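Local structure of sesquisabinene B synthase 2 (Santalum album, 6A2A) at residues G92-Y95 and Q96-E100; K258-G261 and R262-W266; P434-E437 and K438-V442. The protein probably cyclises a farnesyl diphosphate substrate to the sesquiterpene sesquisabinene B, as a magnesium- or manganese-dependent terpene synthase of the Tpsb subfamily. All coordinates share one frame; numbering follows the deposited sequence.

Contact 1 of 3, residues G92-Y95 and Q96-E100; sequences GLKY and QFETE
Two successive i to i+3 backbone bonds, Gln96 N to Leu93 O at 2.9 Å and Phe97 N to Lys94 O at 2.9 Å, wind the chain into a 3-10 turn. This turn links helix 78-90, closed by a Schellman motif at Gly92, to helix 98-110, whose N-cap position Phe97 occupies, within the helical N-terminal domain. Tyr95 and Gln96 run side by side and point the same way. With CG set between its backbone N and carbonyl carbon (chi1 79°), the Tyr95 ring lies alongside its neighbour, and Gln96 CG makes a CH-pi contact over one face, 3.8 Å from the centroid. Two helices hold their polar ends: Asp248 of helix 239-270 bonds Tyr95 OH and Gln96 NE2, and Lys65 of helix 55-73 bonds Gln96 OE1. Leu93 CB meets Phe97 CE2 at 4.2 Å, an apolar contact on the buried side. Across the turn, Lys94 and Glu98 cross at about a right angle and form a salt bridge. Bends at chi3 and chi4 curl the lysine back, and NZ reaches the syn lone pair of Glu98 OE1 at 2.9 Å.

Contact 2 of 3, residues K258-G261 and R262-W266; sequences KEIG and RLSRW
Arg262 and Arg265 share one conformation, CG anti to the carbonyl carbon (chi1 -77° and -72°) and a bend at chi3, which folds each guanidinium back over the preceding turn. The flat group of Arg262 thereby has Lys258 O 3.8 Å above its plane, and that of Arg265 has Gly261 O over its centre at 3.4 Å; neither carbonyl lies in the plane of the N-H groups. Water 2 sits instead at the edge of the Arg265 guanidinium, accepting from NH2 at 2.7 Å and donating to Lys258 O. Such back-folding occurs here on the regular alpha-helix 239-270, where Leu263 N bonds Glu259 O at 2.8 Å. Gly261 presents only backbone to Arg265, whose NH2 comes within 3.5 Å of Gly261 C. Ser264 doubles its helical bond: its N and OG reach Ile260 O from opposite faces of the carbonyl plane, each at 2.8 Å. Glu259 and Arg262 cross with their planes 61° apart, touching through Glu259 CG and Arg262 NH2 at 3.6 Å. Each charge has its partner on helix 299-321, Glu259 in a salt bridge with Arg302 and Arg262 in one with Glu303; Glu259 also hydrogen-bonds Tyr286 of helix 281-292.

Contact 3 of 3, residues P434-E437 and K438-V442; sequences PTKE and KLDYV
This is a local N-terminal helix cap: Thr435 occupies the N-cap position of the short helix 436-443, which lies within the metal-binding domain but away from the magnesium ligands. Lys438 N donates to Thr435 OG1 at 3.0 Å with an N-H...O angle of 164°, a nearly straight bond. Thr435 places OG1 between its own N and carbonyl carbon (chi1 68°), turned toward the first helical turn, and Lys438 CG packs against the same oxygen at 3.3 Å. Beyond CG the Lys438 chain is extended, carrying NZ to the carbonyls of Asn433 and Glu432. Without the Thr435 hydroxyl, as with an alanine here, Lys438 N is likely to lose its capping acceptor and the helix start to fray more readily. The main-chain bond from Leu439 N to Thr435 O, 3.0 Å, begins the regular pattern, while Leu439 packs on Phe374 and on Tyr427 of helix 419-430. One residue on, Lys436 and Asp440 form a salt bridge on the exposed side, NZ meeting the syn lone pair of OD2 at 2.8 Å. The chemistry implies two holds on the first turn: a neutral hydroxyl satisfies an amide, and an i to i+4 ion pair bridges that same turn.

In the fold
Along the chain the three contacts follow in series, and none touches another: their centres lie 28 to 30 Å apart. Contacts 1 and 2 are the nearer pair by closest atoms, about 11 Å, and helix 239-270 relates them, because contact 2 forms part of it while contact 1 packs against its earlier portion. Contact 3, on helix 436-443, sits about 21 Å from contact 1 and about 20 Å from contact 2 by nearest atoms. Contact 1 falls in the N-terminal domain and contact 3 in the metal-binding domain, so the long helix, which in contact 2 packs on helices 281-292 and 299-321, ties N-terminal elements to helices of the magnesium-binding part of this mainly helical terpene synthase.

Contact 1 of 3, residues G92-Y95 and Q96-E100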
ATOM      1  N   GLY A  92     -20.166  19.722 -13.096  1.00 20.15           N
ATOM      2  CA  GLY A  92     -19.025  18.861 -13.044  1.00 19.89           C
ATOM      3  C   GLY A  92     -19.104  17.679 -13.981  1.00 23.95           C
ATOM      4  O   GLY A  92     -18.459  16.701 -13.777  1.00 22.91           O
ATOM      5  N   LEU A  93     -19.884  17.825 -15.037  1.00 25.19           N
ATOM      6  CA  LEU A  93     -20.127  16.735 -15.952  1.00 26.78           C
ATOM      7  C   LEU A  93     -19.498  16.807 -17.323  1.00 25.69           C
ATOM      8  O   LEU A  93     -19.648  15.920 -18.077  1.00 26.83           O
ATOM      9  CB  LEU A  93     -21.626  16.549 -16.123  1.00 27.89           C
ATOM     10  CG  LEU A  93     -22.450  16.279 -14.887  1.00 27.97           C
ATOM     11  CD1 LEU A  93     -23.929  16.457 -15.180  1.00 27.36           C
ATOM     12  CD2 LEU A  93     -22.160  14.916 -14.340  1.00 23.98           C
ATOM     13  N   LYS A  94     -18.804  17.868 -17.625  1.00 24.91           N
ATOM     14  CA  LYS A  94     -18.199  17.956 -18.955  1.00 27.77           C
ATOM     15  C   LYS A  94     -17.360  16.705 -19.268  1.00 28.88           C
ATOM     16  O   LYS A  94     -17.300  16.273 -20.429  1.00 25.99           O
ATOM     17  CB  LYS A  94     -17.381  19.238 -19.113  1.00 30.22           C
ATOM     18  CG  LYS A  94     -17.033  19.566 -20.554  1.00 31.31           C
ATOM     19  CD  LYS A  94     -16.589  20.989 -20.821  1.00 36.04           C
ATOM     20  CE  LYS A  94     -15.104  21.202 -20.645  1.00 45.56           C
ATOM     21  NZ  LYS A  94     -14.348  20.597 -21.770  1.00 48.51           N
ATOM     22  N   TYR A  95     -16.681  16.117 -18.268  1.00 24.43           N
ATOM     23  CA  TYR A  95     -15.789  14.960 -18.532  1.00 21.87           C
ATOM     24  C   TYR A  95     -16.583  13.758 -19.052  1.00 28.15           C
ATOM     25  O   TYR A  95     -15.993  12.879 -19.720  1.00 25.80           O
ATOM     26  CB  TYR A  95     -14.989  14.573 -17.280  1.00 23.31           C
ATOM     27  CG  TYR A  95     -15.765  13.758 -16.275  1.00 21.18           C
ATOM     28  CD1 TYR A  95     -16.771  14.315 -15.493  1.00 21.58           C
ATOM     29  CD2 TYR A  95     -15.550  12.397 -16.143  1.00 22.65           C
ATOM     30  CE1 TYR A  95     -17.517  13.539 -14.624  1.00 23.65           C
ATOM     31  CE2 TYR A  95     -16.243  11.632 -15.243  1.00 23.22           C
ATOM     32  CZ  TYR A  95     -17.270  12.188 -14.519  1.00 25.33           C
ATOM     33  OH  TYR A  95     -17.943  11.391 -13.656  1.00 25.00           O
ATOM     34  N   GLN A  96     -17.888  13.702 -18.770  1.00 27.23           N
ATOM     35  CA  GLN A  96     -18.739  12.636 -19.315  1.00 27.17           C
ATOM     36  C   GLN A  96     -19.279  12.954 -20.724  1.00 27.61           C
ATOM     37  O   GLN A  96     -19.777  12.030 -21.368  1.00 31.25           O
ATOM     38  CB  GLN A  96     -19.941  12.364 -18.400  1.00 27.05           C
ATOM     39  CG  GLN A  96     -19.647  11.746 -17.048  1.00 27.94           C
ATOM     40  CD  GLN A  96     -19.381  10.265 -17.108  1.00 29.72           C
ATOM     41  OE1 GLN A  96     -18.983   9.750 -18.152  1.00 32.85           O
ATOM     42  NE2 GLN A  96     -19.506   9.591 -15.981  1.00 27.91           N
ATOM     43  N   PHE A  97     -19.163  14.160 -21.231  1.00 28.10           N
ATOM     44  CA  PHE A  97     -19.870  14.589 -22.461  1.00 30.02           C
ATOM     45  C   PHE A  97     -18.917  15.397 -23.324  1.00 26.61           C
ATOM     46  O   PHE A  97     -19.331  16.291 -23.984  1.00 29.83           O
ATOM     47  CB  PHE A  97     -21.145  15.371 -22.104  1.00 29.59           C
ATOM     48  CG  PHE A  97     -22.112  14.571 -21.279  1.00 30.52           C
ATOM     49  CD1 PHE A  97     -22.789  13.474 -21.819  1.00 32.61           C
ATOM     50  CD2 PHE A  97     -22.389  14.914 -19.965  1.00 29.42           C
ATOM     51  CE1 PHE A  97     -23.648  12.711 -21.050  1.00 30.27           C
ATOM     52  CE2 PHE A  97     -23.269  14.154 -19.210  1.00 31.74           C
ATOM     53  CZ  PHE A  97     -23.918  13.068 -19.750  1.00 30.37           C
ATOM     54  N   GLU A  98     -17.623  15.047 -23.367  1.00 28.04           N
ATOM     55  CA  GLU A  98     -16.660  15.937 -23.981  1.00 27.88           C
ATOM     56  C   GLU A  98     -16.944  16.099 -25.491  1.00 28.06           C
ATOM     57  O   GLU A  98     -16.886  17.206 -26.022  1.00 29.39           O
ATOM     58  CB  GLU A  98     -15.239  15.399 -23.795  1.00 29.78           C
ATOM     59  CG  GLU A  98     -14.744  15.460 -22.358  1.00 28.29           C
ATOM     60  CD  GLU A  98     -14.330  16.827 -21.846  1.00 31.95           C
ATOM     61  OE1 GLU A  98     -14.466  17.841 -22.569  1.00 33.59           O
ATOM     62  OE2 GLU A  98     -13.893  16.882 -20.661  1.00 35.76           O
ATOM     63  N   THR A  99     -17.206  14.995 -26.157  1.00 31.74           N
ATOM     64  CA  THR A  99     -17.502  14.994 -27.602  1.00 33.53           C
ATOM     65  C   THR A  99     -18.753  15.836 -27.879  1.00 33.41           C
ATOM     66  O   THR A  99     -18.745  16.737 -28.699  1.00 31.57           O
ATOM     67  CB  THR A  99     -17.634  13.548 -28.108  1.00 37.93           C
ATOM     68  OG1 THR A  99     -16.289  13.061 -28.170  1.00 40.39           O
ATOM     69  CG2 THR A  99     -18.315  13.447 -29.451  1.00 45.51           C
ATOM     70  N   GLU A 100     -19.811  15.547 -27.158  1.00 35.05           N
ATOM     71  CA  GLU A 100     -21.104  16.186 -27.434  1.00 36.28           C
ATOM     72  C   GLU A 100     -21.042  17.681 -27.109  1.00 33.37           C
ATOM     73  O   GLU A 100     -21.639  18.489 -27.824  1.00 32.92           O
ATOM     74  CB  GLU A 100     -22.210  15.539 -26.610  1.00 33.72           C
ATOM     75  CG  GLU A 100     -22.396  14.061 -26.897  1.00 40.56           C
ATOM     76  CD  GLU A 100     -21.436  13.087 -26.248  1.00 46.31           C
ATOM     77  OE1 GLU A 100     -20.537  13.539 -25.499  1.00 46.52           O
ATOM     78  OE2 GLU A 100     -21.573  11.877 -26.519  1.00 48.98           O
TER
HETATM   79  O   HOH W   1     -16.571  12.288 -22.284  1.00 28.32           O

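Contact 2 of 3, residues K258-G261 and R262-W266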
ATOM      1  N   LYS A 258     -12.721   5.504  -1.672  1.00 23.08           N
ATOM      2  CA  LYS A 258     -11.818   4.349  -1.685  1.00 24.57           C
ATOM      3  C   LYS A 258     -10.352   4.812  -1.697  1.00 21.58           C
ATOM      4  O   LYS A 258      -9.474   4.200  -1.079  1.00 24.88           O
ATOM      5  CB  LYS A 258     -12.096   3.425  -2.879  1.00 28.28           C
ATOM      6  CG  LYS A 258     -13.341   2.551  -2.671  1.00 34.33           C
ATOM      7  CD  LYS A 258     -13.853   1.871  -3.932  1.00 40.62           C
ATOM      8  CE  LYS A 258     -15.343   1.553  -3.891  1.00 45.74           C
ATOM      9  NZ  LYS A 258     -15.659   0.527  -2.872  1.00 51.42           N
ATOM     10  N   GLU A 259     -10.111   5.842  -2.460  1.00 22.32           N
ATOM     11  CA  GLU A 259      -8.761   6.442  -2.569  1.00 22.97           C
ATOM     12  C   GLU A 259      -8.312   6.943  -1.191  1.00 21.08           C
ATOM     13  O   GLU A 259      -7.161   6.692  -0.819  1.00 20.53           O
ATOM     14  CB  GLU A 259      -8.738   7.573  -3.606  1.00 23.30           C
ATOM     15  CG  GLU A 259      -8.903   7.120  -5.038  1.00 23.09           C
ATOM     16  CD  GLU A 259      -9.216   8.229  -5.997  1.00 24.27           C
ATOM     17  OE1 GLU A 259      -9.194   9.429  -5.552  1.00 22.69           O
ATOM     18  OE2 GLU A 259      -9.496   7.911  -7.157  1.00 23.08           O
ATOM     19  N   ILE A 260      -9.156   7.671  -0.456  1.00 22.17           N
ATOM     20  CA  ILE A 260      -8.715   8.238   0.838  1.00 24.84           C
ATOM     21  C   ILE A 260      -8.485   7.089   1.816  1.00 22.90           C
ATOM     22  O   ILE A 260      -7.629   7.180   2.695  1.00 20.06           O
ATOM     23  CB  ILE A 260      -9.675   9.318   1.376  1.00 26.37           C
ATOM     24  CG1 ILE A 260      -9.082  10.063   2.568  1.00 30.23           C
ATOM     25  CG2 ILE A 260     -11.033   8.750   1.718  1.00 30.10           C
ATOM     26  CD1 ILE A 260      -7.696  10.637   2.311  1.00 27.91           C
ATOM     27  N   GLY A 261      -9.254   5.989   1.660  1.00 21.56           N
ATOM     28  CA  GLY A 261      -8.984   4.819   2.437  1.00 21.79           C
ATOM     29  C   GLY A 261      -7.582   4.285   2.220  1.00 22.01           C
ATOM     30  O   GLY A 261      -6.865   4.027   3.206  1.00 21.52           O
ATOM     31  N   ARG A 262      -7.205   4.100   0.942  1.00 22.11           N
ATOM     32  CA  ARG A 262      -5.891   3.621   0.595  1.00 23.59           C
ATOM     33  C   ARG A 262      -4.810   4.584   1.103  1.00 23.02           C
ATOM     34  O   ARG A 262      -3.797   4.155   1.672  1.00 21.93           O
ATOM     35  CB  ARG A 262      -5.738   3.451  -0.904  1.00 24.00           C
ATOM     36  CG  ARG A 262      -6.427   2.199  -1.429  1.00 28.30           C
ATOM     37  CD  ARG A 262      -6.047   1.889  -2.860  1.00 28.03           C
ATOM     38  NE  ARG A 262      -6.737   2.763  -3.772  1.00 28.15           N
ATOM     39  CZ  ARG A 262      -7.982   2.614  -4.210  1.00 31.82           C
ATOM     40  NH1 ARG A 262      -8.724   1.571  -3.845  1.00 32.69           N
ATOM     41  NH2 ARG A 262      -8.505   3.552  -4.974  1.00 31.65           N
ATOM     42  N   LEU A 263      -5.042   5.876   0.876  1.00 21.05           N
ATOM     43  CA  LEU A 263      -4.010   6.894   1.233  1.00 20.69           C
ATOM     44  C   LEU A 263      -3.838   6.984   2.745  1.00 20.19           C
ATOM     45  O   LEU A 263      -2.701   7.134   3.218  1.00 20.58           O
ATOM     46  CB  LEU A 263      -4.438   8.227   0.636  1.00 21.30           C
ATOM     47  CG  LEU A 263      -4.171   8.346  -0.852  1.00 19.88           C
ATOM     48  CD1 LEU A 263      -4.871   9.548  -1.412  1.00 20.11           C
ATOM     49  CD2 LEU A 263      -2.681   8.434  -1.136  1.00 22.11           C
ATOM     50  N   SER A 264      -4.918   6.839   3.478  1.00 21.60           N
ATOM     51  CA  SER A 264      -4.915   6.870   4.950  1.00 22.36           C
ATOM     52  C   SER A 264      -4.121   5.687   5.465  1.00 21.80           C
ATOM     53  O   SER A 264      -3.262   5.812   6.371  1.00 21.87           O
ATOM     54  CB  SER A 264      -6.316   6.828   5.503  1.00 24.82           C
ATOM     55  OG  SER A 264      -6.950   8.060   5.275  1.00 36.16           O
ATOM     56  N   ARG A 265      -4.400   4.505   4.888  1.00 22.64           N
ATOM     57  CA  ARG A 265      -3.633   3.317   5.307  1.00 23.41           C
ATOM     58  C   ARG A 265      -2.139   3.500   5.010  1.00 20.97           C
ATOM     59  O   ARG A 265      -1.297   3.167   5.855  1.00 21.61           O
ATOM     60  CB  ARG A 265      -4.219   2.052   4.669  1.00 25.81           C
ATOM     61  CG  ARG A 265      -5.559   1.661   5.270  1.00 32.36           C
ATOM     62  CD  ARG A 265      -6.107   0.326   4.795  1.00 35.94           C
ATOM     63  NE  ARG A 265      -6.552   0.384   3.410  1.00 45.16           N
ATOM     64  CZ  ARG A 265      -7.776   0.733   3.032  1.00 46.02           C
ATOM     65  NH1 ARG A 265      -8.708   0.970   3.938  1.00 47.57           N
ATOM     66  NH2 ARG A 265      -8.058   0.867   1.752  1.00 42.62           N
ATOM     67  N   TRP A 266      -1.775   4.028   3.845  1.00 19.85           N
ATOM     68  CA  TRP A 266      -0.403   4.318   3.499  1.00 18.33           C
ATOM     69  C   TRP A 266       0.209   5.275   4.546  1.00 18.15           C
ATOM     70  O   TRP A 266       1.343   5.069   4.982  1.00 19.94           O
ATOM     71  CB  TRP A 266      -0.310   4.930   2.092  1.00 21.15           C
ATOM     72  CG  TRP A 266       1.008   5.569   1.789  1.00 19.11           C
ATOM     73  CD1 TRP A 266       2.179   4.942   1.466  1.00 20.72           C
ATOM     74  CD2 TRP A 266       1.289   6.989   1.773  1.00 17.65           C
ATOM     75  NE1 TRP A 266       3.179   5.858   1.288  1.00 21.04           N
ATOM     76  CE2 TRP A 266       2.657   7.131   1.451  1.00 17.91           C
ATOM     77  CE3 TRP A 266       0.520   8.134   2.004  1.00 18.11           C
ATOM     78  CZ2 TRP A 266       3.285   8.373   1.362  1.00 19.01           C
ATOM     79  CZ3 TRP A 266       1.150   9.366   1.897  1.00 17.58           C
ATOM     80  CH2 TRP A 266       2.494   9.479   1.549  1.00 17.30           C
TER
HETATM   81  O   HOH W   2      -9.971   1.887   0.185  1.00 28.03           O

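Contact 3 of 3, residues P434-E437 and K438-V442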
ATOM      1  N   PRO A 434       7.209   8.940 -22.254  1.00 28.32           N
ATOM      2  CA  PRO A 434       8.075   9.808 -21.533  1.00 28.34           C
ATOM      3  C   PRO A 434       9.543   9.499 -21.836  1.00 33.31           C
ATOM      4  O   PRO A 434       9.850   8.333 -21.984  1.00 33.13           O
ATOM      5  CB  PRO A 434       7.819   9.541 -20.049  1.00 29.16           C
ATOM      6  CG  PRO A 434       7.240   8.153 -20.034  1.00 29.50           C
ATOM      7  CD  PRO A 434       6.501   8.042 -21.344  1.00 28.64           C
ATOM      8  N   THR A 435      10.365  10.541 -21.871  1.00 30.31           N
ATOM      9  CA  THR A 435      11.801  10.503 -22.140  1.00 31.43           C
ATOM     10  C   THR A 435      12.486  11.503 -21.229  1.00 32.60           C
ATOM     11  O   THR A 435      11.854  12.448 -20.747  1.00 28.52           O
ATOM     12  CB  THR A 435      12.140  10.879 -23.591  1.00 32.92           C
ATOM     13  OG1 THR A 435      11.859  12.251 -23.861  1.00 29.19           O
ATOM     14  CG2 THR A 435      11.378  10.073 -24.610  1.00 32.10           C
ATOM     15  N   LYS A 436      13.781  11.318 -21.015  1.00 26.06           N
ATOM     16  CA  LYS A 436      14.544  12.307 -20.299  1.00 30.09           C
ATOM     17  C   LYS A 436      14.397  13.682 -20.947  1.00 26.26           C
ATOM     18  O   LYS A 436      14.309  14.673 -20.225  1.00 25.89           O
ATOM     19  CB  LYS A 436      16.032  11.968 -20.213  1.00 30.22           C
ATOM     20  CG  LYS A 436      16.806  12.945 -19.359  1.00 33.00           C
ATOM     21  CD  LYS A 436      18.150  12.440 -18.903  1.00 38.64           C
ATOM     22  CE  LYS A 436      18.953  13.507 -18.203  1.00 40.58           C
ATOM     23  NZ  LYS A 436      19.202  14.649 -19.110  1.00 45.94           N
ATOM     24  N   GLU A 437      14.483  13.781 -22.273  1.00 25.85           N
ATOM     25  CA  GLU A 437      14.453  15.113 -22.880  1.00 27.18           C
ATOM     26  C   GLU A 437      13.096  15.784 -22.622  1.00 23.32           C
ATOM     27  O   GLU A 437      13.070  17.002 -22.378  1.00 23.07           O
ATOM     28  CB  GLU A 437      14.688  15.069 -24.388  1.00 31.90           C
ATOM     29  CG  GLU A 437      16.094  14.648 -24.758  1.00 37.55           C
ATOM     30  CD  GLU A 437      16.405  13.204 -24.365  1.00 41.18           C
ATOM     31  OE1 GLU A 437      15.560  12.330 -24.648  1.00 43.03           O
ATOM     32  OE2 GLU A 437      17.453  12.975 -23.713  1.00 50.76           O
ATOM     33  N   LYS A 438      12.003  15.017 -22.707  1.00 23.50           N
ATOM     34  CA  LYS A 438      10.672  15.596 -22.409  1.00 24.61           C
ATOM     35  C   LYS A 438      10.591  16.073 -20.946  1.00 24.39           C
ATOM     36  O   LYS A 438      10.057  17.154 -20.687  1.00 24.12           O
ATOM     37  CB  LYS A 438       9.533  14.606 -22.657  1.00 25.61           C
ATOM     38  CG  LYS A 438       9.248  14.287 -24.117  1.00 26.68           C
ATOM     39  CD  LYS A 438       8.238  13.218 -24.327  1.00 28.34           C
ATOM     40  CE  LYS A 438       8.178  12.748 -25.769  1.00 30.06           C
ATOM     41  NZ  LYS A 438       7.009  11.850 -26.003  1.00 31.94           N
ATOM     42  N   LEU A 439      11.115  15.300 -20.009  1.00 22.12           N
ATOM     43  CA  LEU A 439      11.068  15.692 -18.609  1.00 22.83           C
ATOM     44  C   LEU A 439      11.957  16.901 -18.307  1.00 22.64           C
ATOM     45  O   LEU A 439      11.579  17.778 -17.499  1.00 22.51           O
ATOM     46  CB  LEU A 439      11.429  14.487 -17.745  1.00 23.69           C
ATOM     47  CG  LEU A 439      10.353  13.420 -17.732  1.00 25.27           C
ATOM     48  CD1 LEU A 439      10.955  12.161 -17.200  1.00 27.63           C
ATOM     49  CD2 LEU A 439       9.150  13.852 -16.926  1.00 27.43           C
ATOM     50  N   ASP A 440      13.128  16.989 -18.953  1.00 22.82           N
ATOM     51  CA  ASP A 440      14.015  18.127 -18.786  1.00 21.93           C
ATOM     52  C   ASP A 440      13.238  19.388 -19.295  1.00 21.08           C
ATOM     53  O   ASP A 440      13.342  20.501 -18.690  1.00 20.69           O
ATOM     54  CB  ASP A 440      15.276  17.961 -19.623  1.00 26.30           C
ATOM     55  CG  ASP A 440      16.343  17.030 -18.972  1.00 30.39           C
ATOM     56  OD1 ASP A 440      16.197  16.698 -17.790  1.00 31.83           O
ATOM     57  OD2 ASP A 440      17.324  16.684 -19.693  1.00 36.43           O
ATOM     58  N   TYR A 441      12.576  19.246 -20.434  1.00 21.35           N
ATOM     59  CA  TYR A 441      11.781  20.368 -21.023  1.00 20.43           C
ATOM     60  C   TYR A 441      10.725  20.880 -19.996  1.00 19.23           C
ATOM     61  O   TYR A 441      10.676  22.071 -19.715  1.00 19.02           O
ATOM     62  CB  TYR A 441      11.099  19.942 -22.319  1.00 21.76           C
ATOM     63  CG  TYR A 441      10.131  20.976 -22.845  1.00 23.36           C
ATOM     64  CD1 TYR A 441      10.562  22.154 -23.410  1.00 24.73           C
ATOM     65  CD2 TYR A 441       8.771  20.787 -22.708  1.00 27.54           C
ATOM     66  CE1 TYR A 441       9.669  23.122 -23.848  1.00 24.95           C
ATOM     67  CE2 TYR A 441       7.863  21.714 -23.184  1.00 28.07           C
ATOM     68  CZ  TYR A 441       8.315  22.900 -23.727  1.00 26.49           C
ATOM     69  OH  TYR A 441       7.390  23.806 -24.190  1.00 29.36           O
ATOM     70  N   VAL A 442       9.945  19.999 -19.430  1.00 20.98           N
ATOM     71  CA  VAL A 442       8.899  20.455 -18.488  1.00 20.61           C
ATOM     72  C   VAL A 442       9.577  21.069 -17.256  1.00 22.72           C
ATOM     73  O   VAL A 442       9.153  22.065 -16.796  1.00 21.36           O
ATOM     74  CB  VAL A 442       7.913  19.340 -18.128  1.00 22.74           C
ATOM     75  CG1 VAL A 442       6.811  19.881 -17.232  1.00 24.70           C
ATOM     76  CG2 VAL A 442       7.315  18.750 -19.372  1.00 26.51           C
TER